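Local coordinates for pyridoxamine 5-phosphate-dependent dehydrase (Escherichia coli, PDB 3B8X), which carries out a combined transamination-deoxygenation that removes the C3'-hydroxyl of GDP-4-keto-6-deoxy-D-mannose on the way to the O-antigen sugar L-colitose, at residues Phe178-Thr183 / Ile200-Glu205; Leu64-Leu69 / Ile157-Asn162. The protein carries 1 engineered substitution. All blocks are in the same frame, centred on the assembly; numbering follows the deposited sequence.

Contacts 1 and 2 illustrate how one central sheet can carry both a sodium-binding strand end and a cofactor site. Strands 181-185 and 157-161 are neighbours in that sheet, so Phe178-Thr183 of contact 1 lies beside Ile157-Asn162 of contact 2, and the centres are 8 Å apart. Leu180 N reaches Leu158 O at 2.6 Å, probably as a hydrogen bond. Met65, on helix 58-68, packs against Met181, whose CE comes within 3.2 Å of Met65 O. Contact 2 delivers Asp161 to the pyridine ring of the bound GDP-perosamine adduct. Contact 1 continues the sheet with strands 181-185 and 198-202, the Thr183 side chain about 6 Å from that ligand and a sodium ion near its loop end.

Contact 1. Residues Phe178-Thr183 / Ile200-Glu205; sequences FGLMGT and IVTDDE. With NA (sodium ion), chain N.
The flat groups that meet here are the peptide units of Gly182 and Val201, forming an antiparallel hydrogen-bonded pair: Val201 N donates to Gly182 O over 2.9 Å and Gly182 N to Val201 O over 3.1 Å. One face of the sheet carries the side chains of Met181, Thr183, Ile200 and Thr202; on the other, Val201 CG2 sits 3.7 Å from Gly182 O. Met181 and Ile200 run side by side in the same direction, with CG of the methionine 3.9 Å from CG2 of the isoleucine.

Where the strands part, a side chain takes over from the backbone. Thr202 holds OG1 opposite its own amide N (chi1 -179°), and the hydroxyl donates to Leu180 O over 2.7 Å, almost in line with the carbonyl bond (168°). Thr202 OG1 accepts from Asp204 N at 3.0 Å, forming an ST turn, while a bridging water donates to Leu180 O and accepts from Asp203 N. Asp203 OD2 binds the sodium ion at 2.7 Å; Thr177 O and four waters complete its shell.

Asp204 N-caps helix 205-214 through Ile207 N and forms a salt bridge with Arg76. That helix and helix 58-68 cover the Met181-Ile200 face, with Ile207 and Leu211 from the former, Ala61 from the latter. Backbone bonds tie Ile200 and Thr202 to Val53 and Tyr51 of strand 51-55, and Met181 and Thr183 to Glu160 of strand 157-161.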
loop_
_atom_site.group_PDB
_atom_site.type_symbol
_atom_site.label_atom_id
_atom_site.label_comp_id
_atom_site.label_asym_id
_atom_site.label_seq_id
_atom_site.Cartn_x
_atom_site.Cartn_y
_atom_site.Cartn_z
ATOM N N PHE B 178 13.587 4.050 -19.926
ATOM C CA PHE B 178 14.937 3.571 -20.201
ATOM C C PHE B 178 15.250 2.279 -19.430
ATOM O O PHE B 178 15.900 1.370 -19.952
ATOM C CB PHE B 178 15.905 4.668 -19.813
ATOM C CG PHE B 178 15.774 5.908 -20.673
ATOM C CD1 PHE B 178 14.816 6.901 -20.383
ATOM C CD2 PHE B 178 16.589 6.087 -21.779
ATOM C CE1 PHE B 178 14.713 8.027 -21.157
ATOM C CE2 PHE B 178 16.452 7.220 -22.567
ATOM C CZ PHE B 178 15.569 8.208 -22.222
ATOM N N GLY B 179 14.739 2.205 -18.204
ATOM C CA GLY B 179 14.936 1.089 -17.300
ATOM C C GLY B 179 14.151 -0.173 -17.658
ATOM O O GLY B 179 13.255 -0.172 -18.519
ATOM N N LEU B 180 14.514 -1.261 -16.999
ATOM C CA LEU B 180 13.762 -2.507 -17.136
ATOM C C LEU B 180 12.339 -2.192 -16.628
ATOM O O LEU B 180 11.320 -2.702 -17.140
ATOM C CB LEU B 180 14.409 -3.559 -16.234
ATOM C CG LEU B 180 13.503 -4.747 -15.970
ATOM C CD1 LEU B 180 13.234 -5.506 -17.285
ATOM C CD2 LEU B 180 14.144 -5.632 -14.912
ATOM N N MET B 181 12.302 -1.359 -15.588
ATOM C CA MET B 181 11.058 -0.825 -14.998
ATOM C C MET B 181 11.202 0.654 -14.746
ATOM O O MET B 181 12.315 1.148 -14.487
ATOM C CB MET B 181 10.709 -1.495 -13.669
ATOM C CG MET B 181 9.856 -2.754 -13.884
ATOM S SD MET B 181 9.518 -3.676 -12.388
ATOM C CE MET B 181 11.085 -4.402 -12.092
ATOM N N GLY B 182 10.059 1.337 -14.705
ATOM C CA GLY B 182 10.015 2.737 -14.411
ATOM C C GLY B 182 8.795 3.062 -13.566
ATOM O O GLY B 182 7.682 2.642 -13.872
ATOM N N THR B 183 8.983 3.880 -12.542
ATOM C CA THR B 183 7.837 4.227 -11.692
ATOM C C THR B 183 7.363 5.659 -11.862
ATOM O O THR B 183 8.164 6.543 -12.139
ATOM C CB THR B 183 8.103 3.918 -10.199
ATOM O OG1 THR B 183 9.267 4.638 -9.728
ATOM C CG2 THR B 183 8.244 2.402 -9.935
ATOM N N ILE B 200 3.705 1.487 -12.679
ATOM C CA ILE B 200 4.982 0.860 -13.022
ATOM C C ILE B 200 4.819 0.538 -14.488
ATOM O O ILE B 200 3.808 -0.020 -14.884
ATOM C CB ILE B 200 5.259 -0.488 -12.290
ATOM C CG1 ILE B 200 5.099 -0.299 -10.770
ATOM C CG2 ILE B 200 6.713 -0.938 -12.594
ATOM C CD1 ILE B 200 3.784 -0.913 -10.217
ATOM N N VAL B 201 5.832 0.862 -15.281
ATOM C CA VAL B 201 5.807 0.560 -16.698
ATOM C C VAL B 201 7.009 -0.370 -16.975
ATOM O O VAL B 201 8.023 -0.330 -16.272
ATOM C CB VAL B 201 5.884 1.850 -17.588
ATOM C CG1 VAL B 201 4.854 2.874 -17.141
ATOM C CG2 VAL B 201 7.279 2.443 -17.552
ATOM N N THR B 202 6.845 -1.219 -17.987
ATOM C CA THR B 202 7.871 -2.163 -18.409
ATOM C C THR B 202 7.537 -2.667 -19.805
ATOM O O THR B 202 6.443 -2.398 -20.360
ATOM C CB THR B 202 8.086 -3.307 -17.383
ATOM O OG1 THR B 202 9.121 -4.199 -17.816
ATOM C CG2 THR B 202 6.788 -4.076 -17.152
ATOM N N ASP B 203 8.530 -3.312 -20.416
ATOM C CA ASP B 203 8.347 -3.872 -21.750
ATOM C C ASP B 203 8.390 -5.379 -21.568
ATOM O O ASP B 203 8.085 -6.129 -22.479
ATOM C CB ASP B 203 9.454 -3.417 -22.688
ATOM C CG ASP B 203 9.270 -2.007 -23.146
ATOM O OD1 ASP B 203 8.125 -1.466 -23.157
ATOM O OD2 ASP B 203 10.315 -1.448 -23.522
ATOM N N ASP B 204 8.763 -5.798 -20.364
ATOM C CA ASP B 204 8.859 -7.195 -20.006
ATOM C C ASP B 204 7.531 -7.844 -19.619
ATOM O O ASP B 204 6.932 -7.517 -18.592
ATOM C CB ASP B 204 9.884 -7.345 -18.882
ATOM C CG ASP B 204 10.333 -8.783 -18.697
ATOM O OD1 ASP B 204 9.513 -9.635 -18.247
ATOM O OD2 ASP B 204 11.498 -9.078 -19.046
ATOM N N GLU B 205 7.098 -8.801 -20.429
ATOM C CA GLU B 205 5.856 -9.518 -20.173
ATOM C C GLU B 205 5.853 -10.315 -18.879
ATOM O O GLU B 205 4.793 -10.411 -18.259
ATOM C CB GLU B 205 5.468 -10.407 -21.352
ATOM C CG GLU B 205 4.174 -11.193 -21.121
ATOM C CD GLU B 205 3.730 -11.955 -22.376
ATOM O OE1 GLU B 205 4.635 -12.442 -23.084
ATOM O OE2 GLU B 205 2.504 -12.057 -22.624
HETATM NA NA NA N . 11.607 0.585 -22.396
HETATM O O HOH W 1 12.957 -0.929 -20.908
HETATM O O HOH W 2 11.307 -2.917 -19.754
HETATM O O HOH W 3 13.730 0.155 -23.677
HETATM O O HOH W 4 9.574 0.591 -20.587
HETATM O O HOH W 5 10.194 1.865 -24.202
#

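Contact 2. Residues Leu64-Leu69 / Ile157-Asn162; sequences LMIAAL and ILLEDN. With G4M ([(2R,3S,4R,5R)-5-(2-amino-6-oxo-1,6-dihydro-9H-purin-9-yl)-3,4-dihydroxytetrahydrofuran-2-yl]methyl (2R,3S,4S,5S,6R)-3,4-dihydroxy-5-[({3-hydroxy-2-methyl-5-[(phosphonooxy)methyl]pyridin-4-yl}methyl)amino]-6-methyltetrahydro-2H-pyran-2-yl dihydrogen diphosphate), chain O.
Leu159 packs on Met65 just two residues before Asp161, whose OD2 lies 2.7 Å from the pyridine nitrogen N1L of the bound adduct. Thr93 OG1 and Asn62 ND2 are hydrogen-bonded to that oxygen, while OD1 of the same carboxylate accepts from Cys163 N. Several partners thus fix the group that faces the ring nitrogen, and Asn62 belongs to the very helix that covers the strand.

The apolar contact centres on Leu159. Met65 stands away from the helix with CG trans to its amide N (chi1 177°), and a turn about the CG-SD bond (chi3 63°) brings the methyl over the strand. Met65 SD passes Leu159 CD2 at 4.0 Å, the two side chains lying alongside one another but running opposite ways, and Met65 CE stops 3.9 Å from Glu160 O. The other leucine branch serves the far side: Leu159 CD1 meets Leu69 CD1 tip to tip at 3.8 Å, and the Ile66 side chain crosses that of Leu159 at about a right angle, with Ile66 CD1 4.1 Å from Leu159 CD1.

Glu160 points away from the helix, where its buried carboxylate accepts hydrogen bonds from Asn136 ND2 and from the backbone N of Gly176, Phe178 and Gly179. Segments 64-68 and 157-161 run nearly antiparallel (162°). An aspartate facing the cofactor's pyridine nitrogen is characteristic of the fold-type I, aspartate aminotransferase-like PLP enzymes.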
loop_
_atom_site.group_PDB
_atom_site.type_symbol
_atom_site.label_atom_id
_atom_site.label_comp_id
_atom_site.label_asym_id
_atom_site.label_seq_id
_atom_site.Cartn_x
_atom_site.Cartn_y
_atom_site.Cartn_z
ATOM N N LEU B 64 6.611 -2.474 -5.482
ATOM C CA LEU B 64 6.420 -3.569 -6.454
ATOM C C LEU B 64 7.567 -3.700 -7.433
ATOM O O LEU B 64 7.836 -4.819 -7.897
ATOM C CB LEU B 64 5.089 -3.434 -7.211
ATOM C CG LEU B 64 3.763 -3.576 -6.414
ATOM C CD1 LEU B 64 2.551 -4.035 -7.208
ATOM C CD2 LEU B 64 3.894 -4.444 -5.198
ATOM N N MET B 65 8.166 -2.575 -7.835
ATOM C CA MET B 65 9.286 -2.632 -8.788
ATOM C C MET B 65 10.387 -3.514 -8.222
ATOM O O MET B 65 10.865 -4.434 -8.891
ATOM C CB MET B 65 9.809 -1.240 -9.129
ATOM C CG MET B 65 10.958 -1.319 -10.027
ATOM S SD MET B 65 11.414 0.330 -10.626
ATOM C CE MET B 65 11.898 1.248 -9.129
ATOM N N ILE B 66 10.786 -3.251 -6.977
ATOM C CA ILE B 66 11.828 -4.062 -6.303
ATOM C C ILE B 66 11.383 -5.510 -6.042
ATOM O O ILE B 66 12.091 -6.486 -6.276
ATOM C CB ILE B 66 12.235 -3.398 -4.944
ATOM C CG1 ILE B 66 12.726 -1.986 -5.213
ATOM C CG2 ILE B 66 13.290 -4.218 -4.230
ATOM C CD1 ILE B 66 13.813 -1.943 -6.301
ATOM N N ALA B 67 10.202 -5.664 -5.484
ATOM C CA ALA B 67 9.722 -6.999 -5.178
ATOM C C ALA B 67 9.673 -7.924 -6.384
ATOM O O ALA B 67 10.033 -9.108 -6.327
ATOM C CB ALA B 67 8.364 -6.883 -4.575
ATOM N N ALA B 68 9.129 -7.425 -7.479
ATOM C CA ALA B 68 9.026 -8.281 -8.645
ATOM C C ALA B 68 10.333 -8.958 -9.045
ATOM O O ALA B 68 10.303 -10.058 -9.551
ATOM C CB ALA B 68 8.478 -7.497 -9.800
ATOM N N LEU B 69 11.462 -8.279 -8.862
ATOM C CA LEU B 69 12.752 -8.818 -9.245
ATOM C C LEU B 69 13.167 -10.059 -8.467
ATOM O O LEU B 69 14.076 -10.779 -8.857
ATOM C CB LEU B 69 13.836 -7.751 -9.144
ATOM C CG LEU B 69 13.593 -6.549 -10.052
ATOM C CD1 LEU B 69 14.491 -5.350 -9.711
ATOM C CD2 LEU B 69 13.696 -6.956 -11.501
ATOM N N ILE B 157 21.028 -4.491 -13.754
ATOM C CA ILE B 157 19.702 -4.035 -14.119
ATOM C C ILE B 157 19.602 -2.520 -13.892
ATOM O O ILE B 157 20.075 -1.985 -12.857
ATOM C CB ILE B 157 18.643 -4.682 -13.226
ATOM C CG1 ILE B 157 18.595 -6.189 -13.420
ATOM C CG2 ILE B 157 17.286 -4.041 -13.494
ATOM C CD1 ILE B 157 18.356 -6.949 -12.120
ATOM N N LEU B 158 18.895 -1.862 -14.807
ATOM C CA LEU B 158 18.640 -0.433 -14.677
ATOM C C LEU B 158 17.163 -0.241 -14.345
ATOM O O LEU B 158 16.264 -0.758 -15.077
ATOM C CB LEU B 158 18.931 0.271 -16.011
ATOM C CG LEU B 158 18.587 1.748 -16.106
ATOM C CD1 LEU B 158 19.451 2.577 -15.155
ATOM C CD2 LEU B 158 18.675 2.240 -17.512
ATOM N N LEU B 159 16.928 0.521 -13.263
ATOM C CA LEU B 159 15.547 0.837 -12.857
ATOM C C LEU B 159 15.448 2.335 -12.830
ATOM O O LEU B 159 16.454 2.953 -12.608
ATOM C CB LEU B 159 15.331 0.378 -11.436
ATOM C CG LEU B 159 15.454 -1.153 -11.424
ATOM C CD1 LEU B 159 15.464 -1.666 -9.999
ATOM C CD2 LEU B 159 14.366 -1.779 -12.298
ATOM N N GLU B 160 14.266 2.928 -12.987
ATOM C CA GLU B 160 14.168 4.380 -12.845
ATOM C C GLU B 160 13.050 4.632 -11.870
ATOM O O GLU B 160 12.008 3.982 -11.941
ATOM C CB GLU B 160 13.664 5.029 -14.131
ATOM C CG GLU B 160 14.712 5.289 -15.195
ATOM C CD GLU B 160 14.079 5.789 -16.483
ATOM O OE1 GLU B 160 13.868 7.013 -16.632
ATOM O OE2 GLU B 160 13.719 4.955 -17.342
ATOM N N ASP B 161 13.258 5.564 -10.956
ATOM C CA ASP B 161 12.177 5.993 -10.094
ATOM C C ASP B 161 11.841 7.302 -10.834
ATOM O O ASP B 161 12.649 8.223 -10.830
ATOM C CB ASP B 161 12.654 6.260 -8.650
ATOM C CG ASP B 161 11.591 7.019 -7.811
ATOM O OD1 ASP B 161 10.719 7.626 -8.469
ATOM O OD2 ASP B 161 11.624 7.000 -6.533
ATOM N N ASN B 162 10.741 7.314 -11.582
ATOM C CA ASN B 162 10.323 8.490 -12.313
ATOM C C ASN B 162 9.126 9.245 -11.711
ATOM O O ASN B 162 8.425 9.974 -12.404
ATOM C CB ASN B 162 9.972 8.176 -13.768
ATOM C CG ASN B 162 10.199 9.405 -14.705
ATOM O OD1 ASN B 162 11.198 10.123 -14.596
ATOM N ND2 ASN B 162 9.275 9.630 -15.625
HETATM O OP3 G4M O . 3.944 10.368 -3.128
HETATM P PL G4M O . 4.018 8.977 -3.885
HETATM O OP1 G4M O . 3.881 7.706 -2.884
HETATM O OP2 G4M O . 2.841 8.916 -4.979
HETATM O OP4 G4M O . 5.403 8.918 -4.740
HETATM C C5B G4M O . 6.449 8.667 -3.846
HETATM C C5L G4M O . 7.695 9.157 -4.481
HETATM C C6L G4M O . 8.595 8.238 -5.002
HETATM N N1L G4M O . 9.731 8.657 -5.512
HETATM C C2L G4M O . 10.078 9.924 -5.567
HETATM C C2A G4M O . 11.427 10.323 -6.118
HETATM C C3L G4M O . 9.229 10.929 -5.112
HETATM O O3L G4M O . 9.673 12.205 -5.133
HETATM C C4L G4M O . 7.965 10.530 -4.572
HETATM C C4A G4M O . 7.049 11.463 -4.067
HETATM N N4A G4M O . 7.382 12.717 -4.005
HETATM C C4G G4M O . 6.409 13.666 -3.594
HETATM C C5G G4M O . 7.037 14.818 -2.846
HETATM C C6G G4M O . 8.218 15.392 -3.628
HETATM O O5G G4M O . 5.990 15.783 -2.869
HETATM C C3G G4M O . 5.363 13.042 -2.656
HETATM O O3G G4M O . 4.168 12.860 -3.407
HETATM C C2G G4M O . 5.058 14.024 -1.488
HETATM O O2G G4M O . 3.851 13.677 -0.803
HETATM C C1G G4M O . 4.920 15.438 -2.000
HETATM O O1G G4M O . 5.128 16.277 -0.872
HETATM P P2 G4M O . 4.261 17.603 -0.723
HETATM O O3P G4M O . 4.262 18.422 -2.117
HETATM O O4P G4M O . 5.019 18.560 0.344
HETATM O OPP G4M O . 2.814 17.039 -0.287
HETATM P P G4M O . 1.806 18.186 0.213
HETATM O O1P G4M O . 2.270 19.196 1.388
HETATM O O2P G4M O . 0.611 17.275 0.739
HETATM O "O5'" G4M O . 1.142 18.883 -1.041
HETATM C "C5'" G4M O . 1.878 20.019 -1.443
HETATM C "C4'" G4M O . 0.895 21.172 -1.570
HETATM O "O4'" G4M O . -0.331 20.699 -2.204
HETATM C "C3'" G4M O . 0.489 21.678 -0.166
HETATM O "O3'" G4M O . 0.235 23.069 -0.299
HETATM C "C2'" G4M O . -0.799 20.882 0.140
HETATM O "O2'" G4M O . -1.631 21.671 0.999
HETATM C "C1'" G4M O . -1.412 20.833 -1.253
HETATM N N9 G4M O . -2.353 19.716 -1.389
HETATM C C8 G4M O . -2.031 18.397 -1.346
HETATM N N7 G4M O . -3.134 17.703 -1.550
HETATM C C4 G4M O . -3.695 19.842 -1.647
HETATM C C5 G4M O . -4.211 18.529 -1.754
HETATM C C6 G4M O . -5.613 18.351 -2.042
HETATM O O6 G4M O . -6.141 17.256 -2.161
HETATM N N3 G4M O . -4.510 20.891 -1.792
HETATM C C2 G4M O . -5.798 20.709 -2.035
HETATM N N1 G4M O . -6.364 19.466 -2.166
HETATM N N2 G4M O . -6.607 21.795 -2.160
#